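Local coordinates for periplasmic beta-glucosidase (Pseudomonas aeruginosa, PDB 6R5U), which probably hydrolyses terminal, non-reducing beta-D-glucosyl residues of glucosides in the periplasm, releasing beta-D-glucose, at residues G371-K376 with P512-L517; L637-T642 with I689-G694. The protein carries 1 engineered substitution. All blocks are in the same frame, centred on the assembly; numbering follows the deposited sequence.

Overall arrangement
Interactions 1 and 2 belong to different parts of this glycosyl hydrolase family 3 chain and follow one another in sequence. Interaction 1 packs the loop at 371-376 against strand 513-518 of the mixed sheet in the C-terminal family domain. Interaction 2 pairs strands 636-645 and 686-694 in the fibronectin type III-like part. Their centres are 37 Å apart and their nearest atoms about 23 Å, so they do not touch. Interaction 1 lies away from the annotated sites, whereas the side chain of Leu693 in interaction 2 is about 14 Å from the bound magnesium ion and about 11 Å from the side chain of its ligand Asp661.

Interaction 1 of 2, residues G371-K376 with P512-L517; sequences GLLPLK and PLVLVL
Leu372 and Val514 form the centre of a purely apolar contact between the loop 371-376 and the beginning of strand 513-518. The two methyls of Leu372 straddle one methyl of the valine: its CD2 is 3.9 Å from CG2 of Val514, and its CD1 is 4.0 Å from the same CG2. The leucine side chain is fully extended, with CG trans to the backbone N (chi1 -164°), which carries both methyls out from the loop to the strand. Its CD1 also reaches CB of Pro512, 4.1 Å away, and there the leucine crosses the proline at about a right angle. The rigid proline ring just before the strand thus adds a smaller apolar surface beside Leu372.

Two further leucines engage Val514 more lightly. CD2 of Leu373 stands 4.2 Å from CG1 of Val514, while CD2 of Leu375 comes within 4.5 Å of CG2. The fork of the valine therefore meets three leucines: Leu373 on one methyl, Leu372 and Leu375 on the other. A beta-branched residue suits this place, since its two methyls serve different neighbours, and the long leucines bridge the distance between the backbones. The cis peptide bond before Pro374 lies between Leu373 and Leu375, whose side chains both reach Val514.

No hydrogen bond joins the two segments; several backbone groups bond to other parts of the domain. Val514 bonds through its backbone to Val473 of the adjacent parallel strand, and Leu375 to Leu553 in helix 545-553, whose Leu553 side chain also touches Leu373 and Val514. Because the contact consists of methyl and methylene groups alone, it depends on shape and on exclusion of water; direction comes instead from bonds such as Leu375 to Leu553 and Leu373 N to Asn368 OD1.

Interaction 2 of 2, residues L637-T642 with I689-G694; sequences LEARVT and IVFRLG
Ala639 and Phe691 form the middle hydrogen-bonded pair of an antiparallel ladder between strands 636-645 and 686-694. Phe691 O accepts from Ala639 N at 2.7 Å, and Ala639 O accepts from Phe691 N at 2.8 Å. The pairs Leu637-Leu693 and Val641-Ile689 repeat this double bonding, giving six backbone bonds in all. At the non-hydrogen-bonded pairs between them, CA-H groups approach carbonyls instead, as where Glu638 CA lies 3.2 Å from Phe691 O.

One face of the ladder is apolar. Leu637 and Leu693 lie side by side, CD2 to CD1 at 4.0 Å, and CG1 of Val641 sits 4.1 Å from CB of Ile689. CB of Ala639 meets CB of Phe691, and so small a side chain suits a place packed by Leu624, Leu626 and Leu657.

The other face carries charge. Glu638, its chain extended beyond CG, bridges two arginines. OE2 meets Arg640 NH1 at 3.0 Å, in the guanidinium plane. OE1 forms a salt bridge, its hydrogen bond weak, with Arg692 NH1 at 3.3 Å; it lies at the edge of the Arg692 guanidinium, near its plane, although the Glu638 carboxylate is turned 54° from that guanidinium. CG1 of Val690 approaches OE1 of Glu638, while its CG2 lies over a face of the Arg640 guanidinium, whose NH2 forms a salt bridge with Glu688. Long charged chains suit this partly exposed side, where the carboxylates probably offset the two arginines, while the apolar face packs against strands 651-660, 672-681 and 712-719 of the second sheet of the fibronectin type III-like sandwich.

Interaction 1 of 2, residues G371-K376 with P512-L517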
loop_
_atom_site.group_PDB
_atom_site.type_symbol
_atom_site.label_atom_id
_atom_site.label_comp_id
_atom_site.label_asym_id
_atom_site.label_seq_id
_atom_site.Cartn_x
_atom_site.Cartn_y
_atom_site.Cartn_z
ATOM N N GLY A 371 -28.318 -9.332 25.039
ATOM C CA GLY A 371 -28.115 -8.725 26.370
ATOM C C GLY A 371 -27.247 -9.554 27.313
ATOM O O GLY A 371 -27.407 -9.387 28.547
ATOM N N LEU A 372 -26.335 -10.395 26.805
ATOM C CA LEU A 372 -25.413 -11.187 27.673
ATOM C C LEU A 372 -24.650 -10.245 28.603
ATOM O O LEU A 372 -24.522 -10.573 29.790
ATOM C CB LEU A 372 -24.429 -11.987 26.821
ATOM C CG LEU A 372 -23.670 -13.123 27.508
ATOM C CD1 LEU A 372 -22.684 -13.736 26.524
ATOM C CD2 LEU A 372 -22.918 -12.698 28.756
ATOM N N LEU A 373 -24.150 -9.119 28.088
ATOM C CA LEU A 373 -23.548 -8.069 28.943
ATOM C C LEU A 373 -24.624 -7.029 29.206
ATOM O O LEU A 373 -25.490 -6.808 28.368
ATOM C CB LEU A 373 -22.335 -7.419 28.269
ATOM C CG LEU A 373 -21.126 -8.304 27.970
ATOM C CD1 LEU A 373 -20.010 -7.477 27.322
ATOM C CD2 LEU A 373 -20.628 -9.006 29.226
ATOM N N PRO A 374 -24.616 -6.371 30.377
ATOM C CA PRO A 374 -23.661 -6.677 31.451
ATOM C C PRO A 374 -23.900 -8.007 32.194
ATOM O O PRO A 374 -25.016 -8.505 32.173
ATOM C CB PRO A 374 -23.880 -5.504 32.403
ATOM C CG PRO A 374 -25.327 -5.102 32.197
ATOM C CD PRO A 374 -25.561 -5.300 30.716
ATOM N N LEU A 375 -22.835 -8.580 32.766
ATOM C CA LEU A 375 -22.862 -9.844 33.565
ATOM C C LEU A 375 -23.369 -9.550 34.975
ATOM O O LEU A 375 -23.141 -8.433 35.475
ATOM C CB LEU A 375 -21.466 -10.442 33.729
ATOM C CG LEU A 375 -20.717 -10.837 32.469
ATOM C CD1 LEU A 375 -19.367 -11.426 32.857
ATOM C CD2 LEU A 375 -21.535 -11.810 31.627
ATOM N N LYS A 376 -23.942 -10.557 35.624
ATOM C CA LYS A 376 -24.356 -10.471 37.049
ATOM C C LYS A 376 -23.207 -11.010 37.904
ATOM O O LYS A 376 -22.537 -11.979 37.476
ATOM C CB LYS A 376 -25.664 -11.235 37.259
ATOM C CG LYS A 376 -26.868 -10.644 36.536
ATOM C CD LYS A 376 -27.760 -11.670 35.832
ATOM C CE LYS A 376 -28.443 -11.137 34.582
ATOM N NZ LYS A 376 -29.398 -10.041 34.878
ATOM N N PRO A 512 -21.758 -19.819 27.020
ATOM C CA PRO A 512 -21.691 -18.425 26.592
ATOM C C PRO A 512 -20.247 -17.917 26.624
ATOM O O PRO A 512 -19.554 -18.168 27.600
ATOM C CB PRO A 512 -22.544 -17.647 27.605
ATOM C CG PRO A 512 -23.467 -18.696 28.212
ATOM C CD PRO A 512 -22.734 -20.022 28.101
ATOM N N LEU A 513 -19.836 -17.211 25.569
ATOM C CA LEU A 513 -18.420 -16.800 25.378
ATOM C C LEU A 513 -18.332 -15.276 25.243
ATOM O O LEU A 513 -18.818 -14.712 24.247
ATOM C CB LEU A 513 -17.865 -17.552 24.170
ATOM C CG LEU A 513 -16.390 -17.325 23.831
ATOM C CD1 LEU A 513 -15.473 -17.918 24.887
ATOM C CD2 LEU A 513 -16.048 -17.925 22.481
ATOM N N VAL A 514 -17.739 -14.633 26.247
ATOM C CA VAL A 514 -17.380 -13.187 26.226
ATOM C C VAL A 514 -15.901 -13.070 25.857
ATOM O O VAL A 514 -15.070 -13.666 26.569
ATOM C CB VAL A 514 -17.637 -12.534 27.589
ATOM C CG1 VAL A 514 -17.339 -11.046 27.551
ATOM C CG2 VAL A 514 -19.056 -12.796 28.057
ATOM N N LEU A 515 -15.583 -12.331 24.790
ATOM C CA LEU A 515 -14.175 -12.050 24.407
ATOM C C LEU A 515 -13.780 -10.692 24.948
ATOM O O LEU A 515 -14.441 -9.688 24.628
ATOM C CB LEU A 515 -13.984 -12.021 22.894
ATOM C CG LEU A 515 -14.346 -13.286 22.140
ATOM C CD1 LEU A 515 -13.757 -13.198 20.743
ATOM C CD2 LEU A 515 -13.854 -14.536 22.862
ATOM N N VAL A 516 -12.720 -10.693 25.725
ATOM C CA VAL A 516 -12.061 -9.455 26.179
ATOM C C VAL A 516 -10.769 -9.380 25.367
ATOM O O VAL A 516 -9.928 -10.285 25.506
ATOM C CB VAL A 516 -11.849 -9.487 27.702
ATOM C CG1 VAL A 516 -11.004 -8.326 28.179
ATOM C CG2 VAL A 516 -13.177 -9.491 28.432
ATOM N N LEU A 517 -10.708 -8.439 24.432
ATOM C CA LEU A 517 -9.581 -8.317 23.475
ATOM C C LEU A 517 -8.551 -7.359 24.054
ATOM O O LEU A 517 -8.922 -6.238 24.455
ATOM C CB LEU A 517 -10.046 -7.758 22.132
ATOM C CG LEU A 517 -11.087 -8.546 21.360
ATOM C CD1 LEU A 517 -11.284 -7.861 20.013
ATOM C CD2 LEU A 517 -10.683 -10.005 21.159
#

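Interaction 2 of 2, residues L637-T642 with I689-G694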
loop_
_atom_site.group_PDB
_atom_site.type_symbol
_atom_site.label_atom_id
_atom_site.label_comp_id
_atom_site.label_asym_id
_atom_site.label_seq_id
_atom_site.Cartn_x
_atom_site.Cartn_y
_atom_site.Cartn_z
ATOM N N LEU A 637 -23.466 28.415 9.339
ATOM C CA LEU A 637 -24.674 27.585 9.210
ATOM C C LEU A 637 -24.749 26.716 10.465
ATOM O O LEU A 637 -23.688 26.433 11.065
ATOM C CB LEU A 637 -24.414 26.751 7.957
ATOM C CG LEU A 637 -25.442 25.716 7.560
ATOM C CD1 LEU A 637 -25.962 26.049 6.175
ATOM C CD2 LEU A 637 -24.788 24.352 7.555
ATOM N N GLU A 638 -25.943 26.260 10.825
ATOM C CA GLU A 638 -26.120 25.356 11.984
ATOM C C GLU A 638 -26.713 24.048 11.505
ATOM O O GLU A 638 -27.663 24.083 10.718
ATOM C CB GLU A 638 -27.032 25.972 13.037
ATOM C CG GLU A 638 -26.406 27.191 13.678
ATOM C CD GLU A 638 -27.310 27.854 14.690
ATOM O OE1 GLU A 638 -26.998 27.786 15.896
ATOM O OE2 GLU A 638 -28.330 28.418 14.262
ATOM N N ALA A 639 -26.145 22.945 11.988
ATOM C CA ALA A 639 -26.694 21.589 11.797
ATOM C C ALA A 639 -27.284 21.120 13.133
ATOM O O ALA A 639 -26.537 21.063 14.141
ATOM C CB ALA A 639 -25.607 20.689 11.274
ATOM N N ARG A 640 -28.587 20.856 13.143
ATOM C CA ARG A 640 -29.332 20.521 14.380
ATOM C C ARG A 640 -29.924 19.115 14.284
ATOM O O ARG A 640 -30.469 18.727 13.237
ATOM C CB ARG A 640 -30.468 21.507 14.664
ATOM C CG ARG A 640 -30.289 22.880 14.033
ATOM C CD ARG A 640 -31.415 23.824 14.415
ATOM N NE ARG A 640 -31.261 24.230 15.804
ATOM C CZ ARG A 640 -30.543 25.272 16.229
ATOM N NH1 ARG A 640 -29.906 26.056 15.369
ATOM N NH2 ARG A 640 -30.473 25.536 17.525
ATOM N N VAL A 641 -29.852 18.407 15.394
ATOM C CA VAL A 641 -30.392 17.033 15.514
ATOM C C VAL A 641 -30.687 16.796 16.993
ATOM O O VAL A 641 -29.975 17.353 17.863
ATOM C CB VAL A 641 -29.367 16.057 14.912
ATOM C CG1 VAL A 641 -28.143 15.878 15.801
ATOM C CG2 VAL A 641 -29.992 14.727 14.574
ATOM N N THR A 642 -31.711 16.013 17.290
ATOM C CA THR A 642 -32.021 15.657 18.691
ATOM C C THR A 642 -31.638 14.205 18.943
ATOM O O THR A 642 -32.104 13.339 18.202
ATOM C CB THR A 642 -33.467 15.999 19.038
ATOM O OG1 THR A 642 -33.545 17.415 18.872
ATOM C CG2 THR A 642 -33.815 15.624 20.457
ATOM N N ILE A 689 -28.625 18.887 19.750
ATOM C CA ILE A 689 -27.207 19.095 19.395
ATOM C C ILE A 689 -27.161 20.103 18.257
ATOM O O ILE A 689 -27.947 19.986 17.311
ATOM C CB ILE A 689 -26.569 17.750 19.051
ATOM C CG1 ILE A 689 -26.435 16.917 20.331
ATOM C CG2 ILE A 689 -25.244 17.957 18.344
ATOM C CD1 ILE A 689 -26.355 15.443 20.093
ATOM N N VAL A 690 -26.283 21.088 18.397
ATOM C CA VAL A 690 -26.072 22.139 17.371
ATOM C C VAL A 690 -24.600 22.081 16.984
ATOM O O VAL A 690 -23.757 22.287 17.856
ATOM C CB VAL A 690 -26.489 23.523 17.898
ATOM C CG1 VAL A 690 -26.262 24.604 16.862
ATOM C CG2 VAL A 690 -27.935 23.531 18.370
ATOM N N PHE A 691 -24.323 21.756 15.724
ATOM C CA PHE A 691 -22.985 21.925 15.100
ATOM C C PHE A 691 -22.989 23.196 14.259
ATOM O O PHE A 691 -23.978 23.496 13.567
ATOM C CB PHE A 691 -22.629 20.754 14.196
ATOM C CG PHE A 691 -22.635 19.414 14.880
ATOM C CD1 PHE A 691 -21.574 19.013 15.667
ATOM C CD2 PHE A 691 -23.702 18.550 14.723
ATOM C CE1 PHE A 691 -21.575 17.766 16.275
ATOM C CE2 PHE A 691 -23.704 17.305 15.335
ATOM C CZ PHE A 691 -22.633 16.909 16.099
ATOM N N ARG A 692 -21.900 23.936 14.355
ATOM C CA ARG A 692 -21.687 25.194 13.608
ATOM C C ARG A 692 -20.745 24.860 12.456
ATOM O O ARG A 692 -19.684 24.286 12.733
ATOM C CB ARG A 692 -21.068 26.286 14.489
ATOM C CG ARG A 692 -21.590 26.383 15.919
ATOM C CD ARG A 692 -21.216 27.730 16.530
ATOM N NE ARG A 692 -21.651 28.823 15.667
ATOM C CZ ARG A 692 -22.910 29.241 15.554
ATOM N NH1 ARG A 692 -23.866 28.680 16.273
ATOM N NH2 ARG A 692 -23.212 30.221 14.720
ATOM N N LEU A 693 -21.129 25.182 11.223
ATOM C CA LEU A 693 -20.278 24.938 10.027
ATOM C C LEU A 693 -20.079 26.261 9.305
ATOM O O LEU A 693 -21.087 26.894 8.937
ATOM C CB LEU A 693 -20.933 23.939 9.070
ATOM C CG LEU A 693 -21.057 22.507 9.567
ATOM C CD1 LEU A 693 -21.927 21.720 8.596
ATOM C CD2 LEU A 693 -19.678 21.880 9.733
ATOM N N GLY A 694 -18.816 26.625 9.108
ATOM C CA GLY A 694 -18.425 27.758 8.267
ATOM C C GLY A 694 -17.541 27.320 7.128
ATOM O O GLY A 694 -17.210 26.125 7.012
#